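Local coordinates for protein FAD-dependent pyridine nucleotide-disulphide oxidoreductase (Desulfovibrio vulgaris, PDB 3IWA) that probably uses a bound FAD to pass electrons from NADH or NADPH to a disulphide or related substrate, at residues E131-L135 with A136-P140; V450-A453 with G454-D458. All blocks are in the same frame, centred on the assembly; numbering follows the deposited sequence.

Contact 1 of 2, residues E131-L135 with A136-P140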
loop_
_atom_site.group_PDB
_atom_site.type_symbol
_atom_site.label_atom_id
_atom_site.label_comp_id
_atom_site.label_asym_id
_atom_site.label_seq_id
_atom_site.Cartn_x
_atom_site.Cartn_y
_atom_site.Cartn_z
ATOM N N GLU A 131 -14.450 42.588 -7.774
ATOM C CA GLU A 131 -14.638 43.654 -6.802
ATOM C C GLU A 131 -14.833 43.066 -5.398
ATOM O O GLU A 131 -15.495 42.044 -5.237
ATOM C CB GLU A 131 -15.858 44.465 -7.265
ATOM C CG GLU A 131 -16.327 45.600 -6.381
ATOM C CD GLU A 131 -17.607 46.247 -6.937
ATOM O OE1 GLU A 131 -17.579 46.696 -8.104
ATOM O OE2 GLU A 131 -18.641 46.283 -6.224
ATOM N N GLY A 132 -14.221 43.687 -4.395
ATOM C CA GLY A 132 -14.443 43.293 -3.006
ATOM C C GLY A 132 -13.499 42.219 -2.487
ATOM O O GLY A 132 -13.625 41.771 -1.354
ATOM N N MET A 133 -12.524 41.831 -3.301
ATOM C CA MET A 133 -11.525 40.848 -2.871
ATOM C C MET A 133 -10.527 41.438 -1.854
ATOM O O MET A 133 -9.505 40.802 -1.541
ATOM C CB MET A 133 -10.805 40.248 -4.093
ATOM C CG MET A 133 -11.610 39.125 -4.781
ATOM S SD MET A 133 -11.689 37.602 -3.816
ATOM C CE MET A 133 -13.261 36.935 -4.350
ATOM N N ASP A 134 -10.836 42.641 -1.353
ATOM C CA ASP A 134 -10.026 43.367 -0.360
ATOM C C ASP A 134 -10.730 43.535 0.983
ATOM O O ASP A 134 -10.185 44.167 1.876
ATOM C CB ASP A 134 -9.635 44.765 -0.887
ATOM C CG ASP A 134 -10.858 45.625 -1.286
ATOM O OD1 ASP A 134 -10.908 46.814 -0.871
ATOM O OD2 ASP A 134 -11.765 45.114 -2.000
ATOM N N LEU A 135 -11.925 42.970 1.134
ATOM C CA LEU A 135 -12.708 43.181 2.345
ATOM C C LEU A 135 -12.171 42.335 3.473
ATOM O O LEU A 135 -11.570 41.282 3.250
ATOM C CB LEU A 135 -14.175 42.827 2.115
ATOM C CG LEU A 135 -14.947 43.678 1.105
ATOM C CD1 LEU A 135 -16.225 42.977 0.753
ATOM C CD2 LEU A 135 -15.211 45.083 1.662
ATOM N N ALA A 136 -12.388 42.798 4.690
ATOM C CA ALA A 136 -12.054 42.012 5.861
ATOM C C ALA A 136 -13.011 40.833 5.855
ATOM O O ALA A 136 -14.149 40.990 5.433
ATOM C CB ALA A 136 -12.229 42.837 7.125
ATOM N N GLY A 137 -12.543 39.663 6.299
ATOM C CA GLY A 137 -13.342 38.419 6.263
ATOM C C GLY A 137 -13.100 37.513 5.058
ATOM O O GLY A 137 -13.659 36.441 4.987
ATOM N N VAL A 138 -12.303 37.974 4.101
ATOM C CA VAL A 138 -11.950 37.221 2.913
ATOM C C VAL A 138 -10.567 36.606 3.140
ATOM O O VAL A 138 -9.537 37.295 3.088
ATOM C CB VAL A 138 -11.942 38.106 1.638
ATOM C CG1 VAL A 138 -11.564 37.289 0.419
ATOM C CG2 VAL A 138 -13.304 38.782 1.419
ATOM N N THR A 139 -10.548 35.298 3.392
ATOM C CA THR A 139 -9.358 34.659 3.907
ATOM C C THR A 139 -8.771 33.617 2.980
ATOM O O THR A 139 -9.349 32.555 2.825
ATOM C CB THR A 139 -9.654 33.965 5.210
ATOM O OG1 THR A 139 -10.590 34.742 5.951
ATOM C CG2 THR A 139 -8.374 33.779 6.004
ATOM N N PRO A 140 -7.575 33.896 2.426
ATOM C CA PRO A 140 -6.887 32.925 1.600
ATOM C C PRO A 140 -6.424 31.793 2.487
ATOM O O PRO A 140 -6.020 32.041 3.616
ATOM C CB PRO A 140 -5.658 33.698 1.094
ATOM C CG PRO A 140 -5.312 34.617 2.222
ATOM C CD PRO A 140 -6.664 34.974 2.866
#
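L135 and V138 are the two ends of a type II beta turn, and V138 N reaches back to L135 O in a long, weak hydrogen bond of 3.5 Å. This turn leads directly into strand 138-140, at the edge of a five-stranded parallel sheet of Rossmann character. A type I turn from G132 to L135 comes just before, closed by L135 N to G132 O at 3.2 Å; the two turns follow one another and share L135 as a common end. G137, third residue of the type II turn, takes the positive phi (96°) that this position calls for and that suits glycine. The side chain of V138 points back toward 131-135. Its CB and CG2 both lie 3.6 Å from L135 O, while CG2 also meets L135 CB at 4.2 Å and approaches G132 O. CG1, anti to the backbone N (chi1 180°), is directed instead to M133. L228, V235 and L252, from strands 225-230, 235-240 and 249-252, complete the apolar surroundings of this buried valine. Backbone bonds from G137 and T139 to V250 fix the strand at the sheet edge. M133, from the first turn, sets its SD 4.2 Å from V138 CG1.

Contact 2 of 2, residues V450-A453 with G454-D458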
loop_
_atom_site.group_PDB
_atom_site.type_symbol
_atom_site.label_atom_id
_atom_site.label_comp_id
_atom_site.label_asym_id
_atom_site.label_seq_id
_atom_site.Cartn_x
_atom_site.Cartn_y
_atom_site.Cartn_z
ATOM N N VAL A 450 -8.143 -4.636 -5.349
ATOM C CA VAL A 450 -7.125 -4.076 -6.224
ATOM C C VAL A 450 -6.830 -5.003 -7.407
ATOM O O VAL A 450 -6.696 -4.540 -8.538
ATOM C CB VAL A 450 -5.805 -3.803 -5.471
ATOM C CG1 VAL A 450 -4.659 -3.636 -6.452
ATOM C CG2 VAL A 450 -5.943 -2.559 -4.617
ATOM N N ASN A 451 -6.677 -6.295 -7.122
ATOM C CA ASN A 451 -6.483 -7.298 -8.164
ATOM C C ASN A 451 -7.728 -7.352 -9.063
ATOM O O ASN A 451 -7.633 -7.450 -10.267
ATOM C CB ASN A 451 -6.241 -8.705 -7.565
ATOM C CG ASN A 451 -4.947 -8.824 -6.741
ATOM O OD1 ASN A 451 -4.949 -9.471 -5.707
ATOM N ND2 ASN A 451 -3.852 -8.228 -7.211
ATOM N N VAL A 452 -8.905 -7.297 -8.457
ATOM C CA VAL A 452 -10.147 -7.343 -9.229
ATOM C C VAL A 452 -10.178 -6.149 -10.192
ATOM O O VAL A 452 -10.523 -6.315 -11.335
ATOM C CB VAL A 452 -11.379 -7.413 -8.301
ATOM C CG1 VAL A 452 -12.738 -7.255 -9.101
ATOM C CG2 VAL A 452 -11.339 -8.733 -7.476
ATOM N N ALA A 453 -9.728 -4.974 -9.767
ATOM C CA ALA A 453 -9.719 -3.815 -10.662
ATOM C C ALA A 453 -8.820 -4.074 -11.857
ATOM O O ALA A 453 -9.159 -3.698 -12.970
ATOM C CB ALA A 453 -9.288 -2.539 -9.926
ATOM N N GLY A 454 -7.660 -4.685 -11.625
ATOM C CA GLY A 454 -6.752 -5.045 -12.723
ATOM C C GLY A 454 -7.349 -6.076 -13.694
ATOM O O GLY A 454 -7.132 -6.004 -14.889
ATOM N N ASN A 455 -8.128 -7.015 -13.174
ATOM C CA ASN A 455 -8.785 -8.025 -14.020
ATOM C C ASN A 455 -9.915 -7.414 -14.876
ATOM O O ASN A 455 -9.982 -7.674 -16.083
ATOM C CB ASN A 455 -9.321 -9.178 -13.161
ATOM C CG ASN A 455 -8.189 -9.960 -12.425
ATOM O OD1 ASN A 455 -6.986 -9.815 -12.692
ATOM N ND2 ASN A 455 -8.602 -10.780 -11.511
ATOM N N VAL A 456 -10.763 -6.588 -14.257
ATOM C CA VAL A 456 -11.789 -5.854 -14.992
ATOM C C VAL A 456 -11.205 -4.940 -16.069
ATOM O O VAL A 456 -11.706 -4.903 -17.184
ATOM C CB VAL A 456 -12.708 -5.045 -14.081
ATOM C CG1 VAL A 456 -13.675 -4.226 -14.931
ATOM C CG2 VAL A 456 -13.449 -5.950 -13.117
ATOM N N ALA A 457 -10.096 -4.269 -15.781
ATOM C CA ALA A 457 -9.429 -3.429 -16.779
ATOM C C ALA A 457 -8.807 -4.209 -17.963
ATOM O O ALA A 457 -8.781 -3.748 -19.113
ATOM C CB ALA A 457 -8.357 -2.599 -16.086
ATOM N N ASP A 458 -8.213 -5.356 -17.664
ATOM C CA ASP A 458 -7.704 -6.243 -18.707
ATOM C C ASP A 458 -8.888 -6.751 -19.554
ATOM O O ASP A 458 -8.790 -6.817 -20.771
ATOM C CB ASP A 458 -6.923 -7.396 -18.073
ATOM C CG ASP A 458 -6.582 -8.505 -19.055
ATOM O OD1 ASP A 458 -6.283 -8.257 -20.232
ATOM O OD2 ASP A 458 -6.577 -9.646 -18.611
#
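The flat carboxamide of N455 turns one face to the carbonyl oxygen of N451, one turn earlier in helix 449-461 of the C-terminal dimerisation domain. N451 O stands almost squarely over the amide carbon, 3.4 Å from N455 CG, and lies 3.4 Å from OD1 and 3.7 Å from ND2 of N455, a contact across the face and not a bond to either end. CG of N455 lies beside its own backbone N and anti to the carbonyl carbon (chi1 -63°), which folds the amide back along the helix over that oxygen. The same oxygen accepts N455 N at 3.0 Å, so it is gripped by the main chain while the polar amide carbon covers it. At the amide's oxygen end, N455 OD1 is hydrogen-bonded to S433 OG. The other amide, that of N451, is held at both ends: ND2 by the backbone oxygens of I432 and A435, OD1 by NE of R317 of the second subunit. The helix therefore brings a row of polar groups to the dimer interface, where D458 joins R397 of its own chain and R320 of the second subunit in salt bridges.

Regular i to i+4 backbone bonds run beneath the side chains, from G454, N455, V456 and A457 back to V450, N451, V452 and A453. The one from V456 N to V452 O is nearly straight, at 178° and 2.9 Å. A453, V456 and A457 pack on valines of strand 366-372, joining the helix to the antiparallel sheet. A457 CB lies 3.4 Å from A453 O. One turn apart, V452 CG1 and V456 CG2 meet at 4.3 Å, and that V456 methyl also rests 3.4 Å from V452 O.

Overall arrangement
From the N terminus the chain first lays down four strands of one parallel sheet (5-9 to 116-119), then passes strand 123-125 and reaches contact 1, where 131-140 closes two tight turns and enters the edge of the second parallel sheet. The other strands of that sheet follow, the chain returns to add 289-291 to the first, and then makes the antiparallel sheet of the dimerisation domain. Contact 2 comes last. The two are in series, neither nested nor crossed, on opposite sides of the chain's centre, their own centres about 48 Å apart. Contact 1 belongs to the surface of one subunit; contact 2 is internal to helix 449-461, which packs on strands 366-372 and 386-393 and faces the second subunit.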